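Local coordinates for Poly(Beta-D-mannuronate) lyase (Pseudopedobacter saltans, PDB 7O79), which probably cleaves alginate at its mannuronate residues as a poly(beta-D-mannuronate) lyase of polysaccharide lyase family 6, at residues G56-S61 with E76-K81; N269-D274 with T324-G329. All coordinates share one frame; numbering follows the deposited sequence.

Contact 1 (G56-S61 with E76-K81); sequences GKVMLS and EGLLFK
Leu60 and Phe80 both turn CG beside the backbone N and anti to the carbonyl carbon (chi1 -77° and -70°), which lays the two side chains next to each other, pointing the same way. From there Leu60 CD1 rests over one face of the Phe80 ring, a CH-pi contact with 4.1 Å to the centroid, and the same methyl meets Leu78 CD1 at 3.6 Å. Met59 points to the other face of the sheet. Its chain runs extended to SD and then bends, so that CE lies against the aliphatic part of Lys81, 3.6 Å from CD, and also touches Leu79 CD2.

Between these layers the backbones pair as parallel strands, in register at Met59 with Leu79 and Leu60 with Phe80. Leu79 bonds the other strand twice: its N donates to Val58 O, and its O accepts from Leu60 N at 2.8 Å. Lys81 N then reaches Leu60 O at 3.2 Å. Just before the strand, Gly56 N donates almost straight to Gly77 O at 2.9 Å. Both glycines have positive phi, and at Gly56 a side chain would jam against the preceding carbonyl. Strand 29-32 flanks Val58-Ser61, and strand 99-106 packs beyond Leu79-Lys81.

The chemistry is that of neighbouring strands in a parallel beta-helix: backbone bonds set the spacing, while hydrocarbon contacts line both faces, buried around Leu60, Leu78 and Phe80 and partly exposed where Met59 meets Lys81.

Contact 2 (N269-D274 with T324-G329); sequences NNYVRD and TFLNVG
The guanidinium of Arg273 has Leu326 CB over one face, and two oxygens lie in its plane at the edge: Asp274 OD2, 2.7 Å from Arg273 NE in a salt bridge, and Tyr271 OH, weakly bonded to NH1. Arg273 NH2 adds a bond to Asp274 OD1, making the grip side-on. Arg273 CG sits between the backbone N and carbonyl carbon (chi1 63°), and a bend at chi3 brings the guanidinium back over Leu326 CB and beside Asp274. Across the strands, Asn327 ND2 approaches the anti side of Asp274 OD1, though the modelled separation is too short to be taken literally. The Tyr271 ring meets Thr324 CG2 obliquely, at 3.8 Å from CE1. On the other face of the sheet, Val272 CB packs against Phe325 CD1.

Parallel pairing runs from Tyr271-Thr324 through Arg273-Leu326, and Asp274 N, donating to Leu326 O, carries the ladder to the corner at Asn327. Replacing Asp274 by an alanine removes the carboxylate, which would probably leave Arg273 without its close charge mate, its pairing with Glu403 being long and weak, and Asn327 ND2 without this acceptor.

The Arg273-Asp274 salt bridge thus probably offsets the arginine's charge where the strand ends, with the Asn327 amide of the following coil next to OD1.

How the contacts relate
Contacts 1 and 2 are two pairings in one right-handed parallel beta-helix of the chondroitinase B family, each made between strands of successive coils. Contact 1 belongs to the N-terminal coils and closes before contact 2 opens, much further along the chain. Their centres are about 38 Å apart and their nearest atoms about 29 Å, so they do not touch; the parallel strands of the intervening coils lie between them. Only 14 residues separate the segments of contact 1, against 49 in contact 2, where the linking chain makes a longer excursion. Both contacts have a backbone ladder; the side chains of contact 1 meet through apolar groups, whereas contact 2 adds a charged and amide cluster.

Contact 1 (G56-S61 with E76-K81)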
loop_
_atom_site.group_PDB
_atom_site.type_symbol
_atom_site.label_atom_id
_atom_site.label_comp_id
_atom_site.label_asym_id
_atom_site.label_seq_id
_atom_site.Cartn_x
_atom_site.Cartn_y
_atom_site.Cartn_z
ATOM N N GLY A 56 10.716 4.684 -23.570
ATOM C CA GLY A 56 10.075 3.454 -23.957
ATOM C C GLY A 56 10.820 2.661 -24.999
ATOM O O GLY A 56 10.479 1.499 -25.227
ATOM N N LYS A 57 11.843 3.244 -25.623
ATOM C CA LYS A 57 12.578 2.608 -26.704
ATOM C C LYS A 57 13.832 1.907 -26.220
ATOM O O LYS A 57 14.629 1.440 -27.041
ATOM C CB LYS A 57 12.939 3.646 -27.763
ATOM C CG LYS A 57 11.747 4.183 -28.532
ATOM C CD LYS A 57 10.818 3.052 -28.961
ATOM C CE LYS A 57 9.872 3.529 -30.057
ATOM N NZ LYS A 57 8.931 2.466 -30.519
ATOM N N VAL A 58 14.034 1.839 -24.910
ATOM C CA VAL A 58 15.179 1.182 -24.302
ATOM C C VAL A 58 14.643 0.049 -23.446
ATOM O O VAL A 58 13.927 0.301 -22.470
ATOM C CB VAL A 58 15.995 2.161 -23.446
ATOM C CG1 VAL A 58 16.929 1.405 -22.526
ATOM C CG2 VAL A 58 16.757 3.147 -24.336
ATOM N N MET A 59 14.979 -1.198 -23.793
ATOM C CA MET A 59 14.409 -2.345 -23.090
ATOM C C MET A 59 15.528 -3.093 -22.372
ATOM O O MET A 59 16.431 -3.650 -23.011
ATOM C CB MET A 59 13.627 -3.260 -24.034
ATOM C CG MET A 59 13.071 -4.513 -23.347
ATOM S SD MET A 59 12.589 -5.853 -24.442
ATOM C CE MET A 59 11.067 -5.238 -25.115
ATOM N N LEU A 60 15.467 -3.084 -21.044
ATOM C CA LEU A 60 16.423 -3.778 -20.198
ATOM C C LEU A 60 15.903 -5.191 -19.940
ATOM O O LEU A 60 14.841 -5.362 -19.335
ATOM C CB LEU A 60 16.623 -3.001 -18.895
ATOM C CG LEU A 60 17.514 -1.765 -19.072
ATOM C CD1 LEU A 60 17.174 -0.654 -18.110
ATOM C CD2 LEU A 60 18.966 -2.185 -18.890
ATOM N N SER A 61 16.650 -6.197 -20.399
ATOM C CA SER A 61 16.183 -7.580 -20.469
ATOM C C SER A 61 17.174 -8.499 -19.754
ATOM O O SER A 61 18.190 -8.050 -19.205
ATOM C CB SER A 61 15.994 -7.994 -21.932
ATOM O OG SER A 61 17.243 -7.939 -22.603
ATOM N N GLU A 76 14.703 8.132 -16.060
ATOM C CA GLU A 76 13.496 8.385 -16.835
ATOM C C GLU A 76 13.413 7.476 -18.049
ATOM O O GLU A 76 14.421 7.221 -18.710
ATOM C CB GLU A 76 13.440 9.830 -17.320
ATOM C CG GLU A 76 13.757 10.840 -16.263
ATOM C CD GLU A 76 13.194 12.194 -16.591
ATOM O OE1 GLU A 76 12.239 12.624 -15.913
ATOM O OE2 GLU A 76 13.714 12.828 -17.536
ATOM N N GLY A 77 12.198 7.011 -18.351
ATOM C CA GLY A 77 11.903 6.464 -19.664
ATOM C C GLY A 77 12.326 5.040 -19.957
ATOM O O GLY A 77 12.319 4.645 -21.131
ATOM N N LEU A 78 12.664 4.239 -18.944
ATOM C CA LEU A 78 13.128 2.874 -19.175
ATOM C C LEU A 78 11.968 1.876 -19.268
ATOM O O LEU A 78 10.841 2.148 -18.866
ATOM C CB LEU A 78 14.097 2.434 -18.075
ATOM C CG LEU A 78 15.313 3.335 -17.863
ATOM C CD1 LEU A 78 16.315 2.680 -16.911
ATOM C CD2 LEU A 78 15.952 3.659 -19.217
ATOM N N LEU A 79 12.263 0.710 -19.838
ATOM C CA LEU A 79 11.339 -0.418 -19.864
ATOM C C LEU A 79 12.103 -1.667 -19.449
ATOM O O LEU A 79 13.166 -1.965 -20.009
ATOM C CB LEU A 79 10.703 -0.607 -21.252
ATOM C CG LEU A 79 9.975 -1.937 -21.547
ATOM C CD1 LEU A 79 8.688 -2.124 -20.737
ATOM C CD2 LEU A 79 9.655 -2.051 -23.032
ATOM N N PHE A 80 11.584 -2.365 -18.441
ATOM C CA PHE A 80 12.105 -3.659 -18.014
ATOM C C PHE A 80 11.151 -4.735 -18.516
ATOM O O PHE A 80 9.977 -4.765 -18.123
ATOM C CB PHE A 80 12.251 -3.734 -16.496
ATOM C CG PHE A 80 13.353 -2.879 -15.955
ATOM C CD1 PHE A 80 13.162 -1.518 -15.771
ATOM C CD2 PHE A 80 14.582 -3.423 -15.644
ATOM C CE1 PHE A 80 14.172 -0.717 -15.273
ATOM C CE2 PHE A 80 15.606 -2.621 -15.143
ATOM C CZ PHE A 80 15.390 -1.265 -14.959
ATOM N N LYS A 81 11.650 -5.603 -19.391
ATOM C CA LYS A 81 10.791 -6.538 -20.106
ATOM C C LYS A 81 11.674 -7.623 -20.702
ATOM O O LYS A 81 12.863 -7.401 -20.948
ATOM C CB LYS A 81 9.978 -5.805 -21.185
ATOM C CG LYS A 81 8.995 -6.654 -22.003
ATOM C CD LYS A 81 8.209 -5.747 -22.940
ATOM C CE LYS A 81 7.328 -6.509 -23.923
ATOM N NZ LYS A 81 6.216 -7.259 -23.292
#

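Contact 2 (N269-D274 with T324-G329)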
loop_
_atom_site.group_PDB
_atom_site.type_symbol
_atom_site.label_atom_id
_atom_site.label_comp_id
_atom_site.label_asym_id
_atom_site.label_seq_id
_atom_site.Cartn_x
_atom_site.Cartn_y
_atom_site.Cartn_z
ATOM N N ASN A 269 -13.664 10.530 3.416
ATOM C CA ASN A 269 -13.936 10.864 2.016
ATOM C C ASN A 269 -13.572 9.746 1.048
ATOM O O ASN A 269 -13.201 10.013 -0.100
ATOM C CB ASN A 269 -13.238 12.166 1.616
ATOM C CG ASN A 269 -13.836 13.372 2.317
ATOM O OD1 ASN A 269 -15.058 13.514 2.369
ATOM N ND2 ASN A 269 -12.987 14.230 2.873
ATOM N N ASN A 270 -13.714 8.492 1.474
ATOM C CA ASN A 270 -13.519 7.348 0.588
ATOM C C ASN A 270 -14.843 6.898 -0.024
ATOM O O ASN A 270 -15.876 6.870 0.645
ATOM C CB ASN A 270 -12.859 6.184 1.341
ATOM C CG ASN A 270 -11.516 6.589 1.955
ATOM O OD1 ASN A 270 -10.538 6.780 1.234
ATOM N ND2 ASN A 270 -11.483 6.769 3.269
ATOM N N TYR A 271 -14.798 6.531 -1.298
ATOM C CA TYR A 271 -15.962 6.033 -2.028
ATOM C C TYR A 271 -15.736 4.572 -2.407
ATOM O O TYR A 271 -14.877 4.272 -3.245
ATOM C CB TYR A 271 -16.205 6.884 -3.264
ATOM C CG TYR A 271 -17.490 6.567 -3.989
ATOM C CD1 TYR A 271 -18.667 7.212 -3.641
ATOM C CD2 TYR A 271 -17.517 5.679 -5.051
ATOM C CE1 TYR A 271 -19.841 6.961 -4.297
ATOM C CE2 TYR A 271 -18.698 5.417 -5.726
ATOM C CZ TYR A 271 -19.859 6.063 -5.333
ATOM O OH TYR A 271 -21.043 5.835 -5.973
ATOM N N VAL A 272 -16.505 3.671 -1.801
ATOM C CA VAL A 272 -16.379 2.231 -2.020
ATOM C C VAL A 272 -17.714 1.713 -2.534
ATOM O O VAL A 272 -18.761 1.985 -1.930
ATOM C CB VAL A 272 -15.975 1.493 -0.727
ATOM C CG1 VAL A 272 -15.848 -0.006 -0.970
ATOM C CG2 VAL A 272 -14.667 2.072 -0.177
ATOM N N ARG A 273 -17.683 0.962 -3.635
ATOM C CA ARG A 273 -18.929 0.400 -4.123
ATOM C C ARG A 273 -18.690 -0.889 -4.894
ATOM O O ARG A 273 -17.635 -1.091 -5.500
ATOM C CB ARG A 273 -19.698 1.424 -4.964
ATOM C CG ARG A 273 -19.006 1.879 -6.236
ATOM C CD ARG A 273 -20.036 2.452 -7.220
ATOM N NE ARG A 273 -21.159 1.534 -7.366
ATOM C CZ ARG A 273 -22.431 1.807 -7.077
ATOM N NH1 ARG A 273 -22.780 3.004 -6.614
ATOM N NH2 ARG A 273 -23.362 0.861 -7.255
ATOM N N ASP A 274 -19.688 -1.775 -4.825
ATOM C CA ASP A 274 -19.710 -3.027 -5.595
ATOM C C ASP A 274 -18.515 -3.899 -5.237
ATOM O O ASP A 274 -17.868 -4.497 -6.100
ATOM C CB ASP A 274 -19.760 -2.783 -7.109
ATOM C CG ASP A 274 -20.719 -1.663 -7.510
ATOM O OD1 ASP A 274 -21.863 -1.647 -7.028
ATOM O OD2 ASP A 274 -20.346 -0.820 -8.354
ATOM N N THR A 324 -18.436 6.665 1.832
ATOM C CA THR A 324 -19.587 6.065 1.173
ATOM C C THR A 324 -19.267 4.614 0.852
ATOM O O THR A 324 -18.234 4.330 0.238
ATOM C CB THR A 324 -19.945 6.853 -0.087
ATOM O OG1 THR A 324 -20.289 8.187 0.300
ATOM C CG2 THR A 324 -21.096 6.215 -0.836
ATOM N N PHE A 325 -20.136 3.707 1.303
ATOM C CA PHE A 325 -20.007 2.266 1.067
ATOM C C PHE A 325 -21.300 1.743 0.435
ATOM O O PHE A 325 -22.262 1.440 1.149
ATOM C CB PHE A 325 -19.714 1.514 2.372
ATOM C CG PHE A 325 -18.599 2.111 3.190
ATOM C CD1 PHE A 325 -17.262 1.918 2.824
ATOM C CD2 PHE A 325 -18.879 2.858 4.324
ATOM C CE1 PHE A 325 -16.219 2.474 3.582
ATOM C CE2 PHE A 325 -17.835 3.425 5.083
ATOM C CZ PHE A 325 -16.515 3.239 4.706
ATOM N N LEU A 326 -21.327 1.563 -0.878
ATOM C CA LEU A 326 -22.582 1.221 -1.542
ATOM C C LEU A 326 -22.523 -0.147 -2.201
ATOM O O LEU A 326 -21.511 -0.515 -2.801
ATOM C CB LEU A 326 -22.971 2.278 -2.579
ATOM C CG LEU A 326 -23.329 3.645 -1.986
ATOM C CD1 LEU A 326 -23.298 4.726 -3.077
ATOM C CD2 LEU A 326 -24.658 3.607 -1.278
ATOM N N ASN A 327 -23.622 -0.896 -2.088
ATOM C CA ASN A 327 -23.774 -2.162 -2.820
ATOM C C ASN A 327 -22.667 -3.148 -2.449
ATOM O O ASN A 327 -22.137 -3.863 -3.299
ATOM C CB ASN A 327 -23.821 -1.908 -4.334
ATOM C CG ASN A 327 -24.239 -3.135 -5.147
ATOM O OD1 ASN A 327 -25.059 -3.957 -4.715
ATOM N ND2 ASN A 327 -23.683 -3.246 -6.344
ATOM N N VAL A 328 -22.307 -3.192 -1.150
ATOM C CA VAL A 328 -21.244 -4.093 -0.697
ATOM C C VAL A 328 -21.840 -5.460 -0.396
ATOM O O VAL A 328 -22.973 -5.573 0.084
ATOM C CB VAL A 328 -20.487 -3.520 0.527
ATOM C CG1 VAL A 328 -19.839 -2.206 0.156
ATOM C CG2 VAL A 328 -21.383 -3.335 1.732
ATOM N N GLY A 329 -21.073 -6.513 -0.687
ATOM C CA GLY A 329 -21.557 -7.858 -0.448
ATOM C C GLY A 329 -21.462 -8.337 0.978
ATOM O O GLY A 329 -22.080 -9.352 1.318
#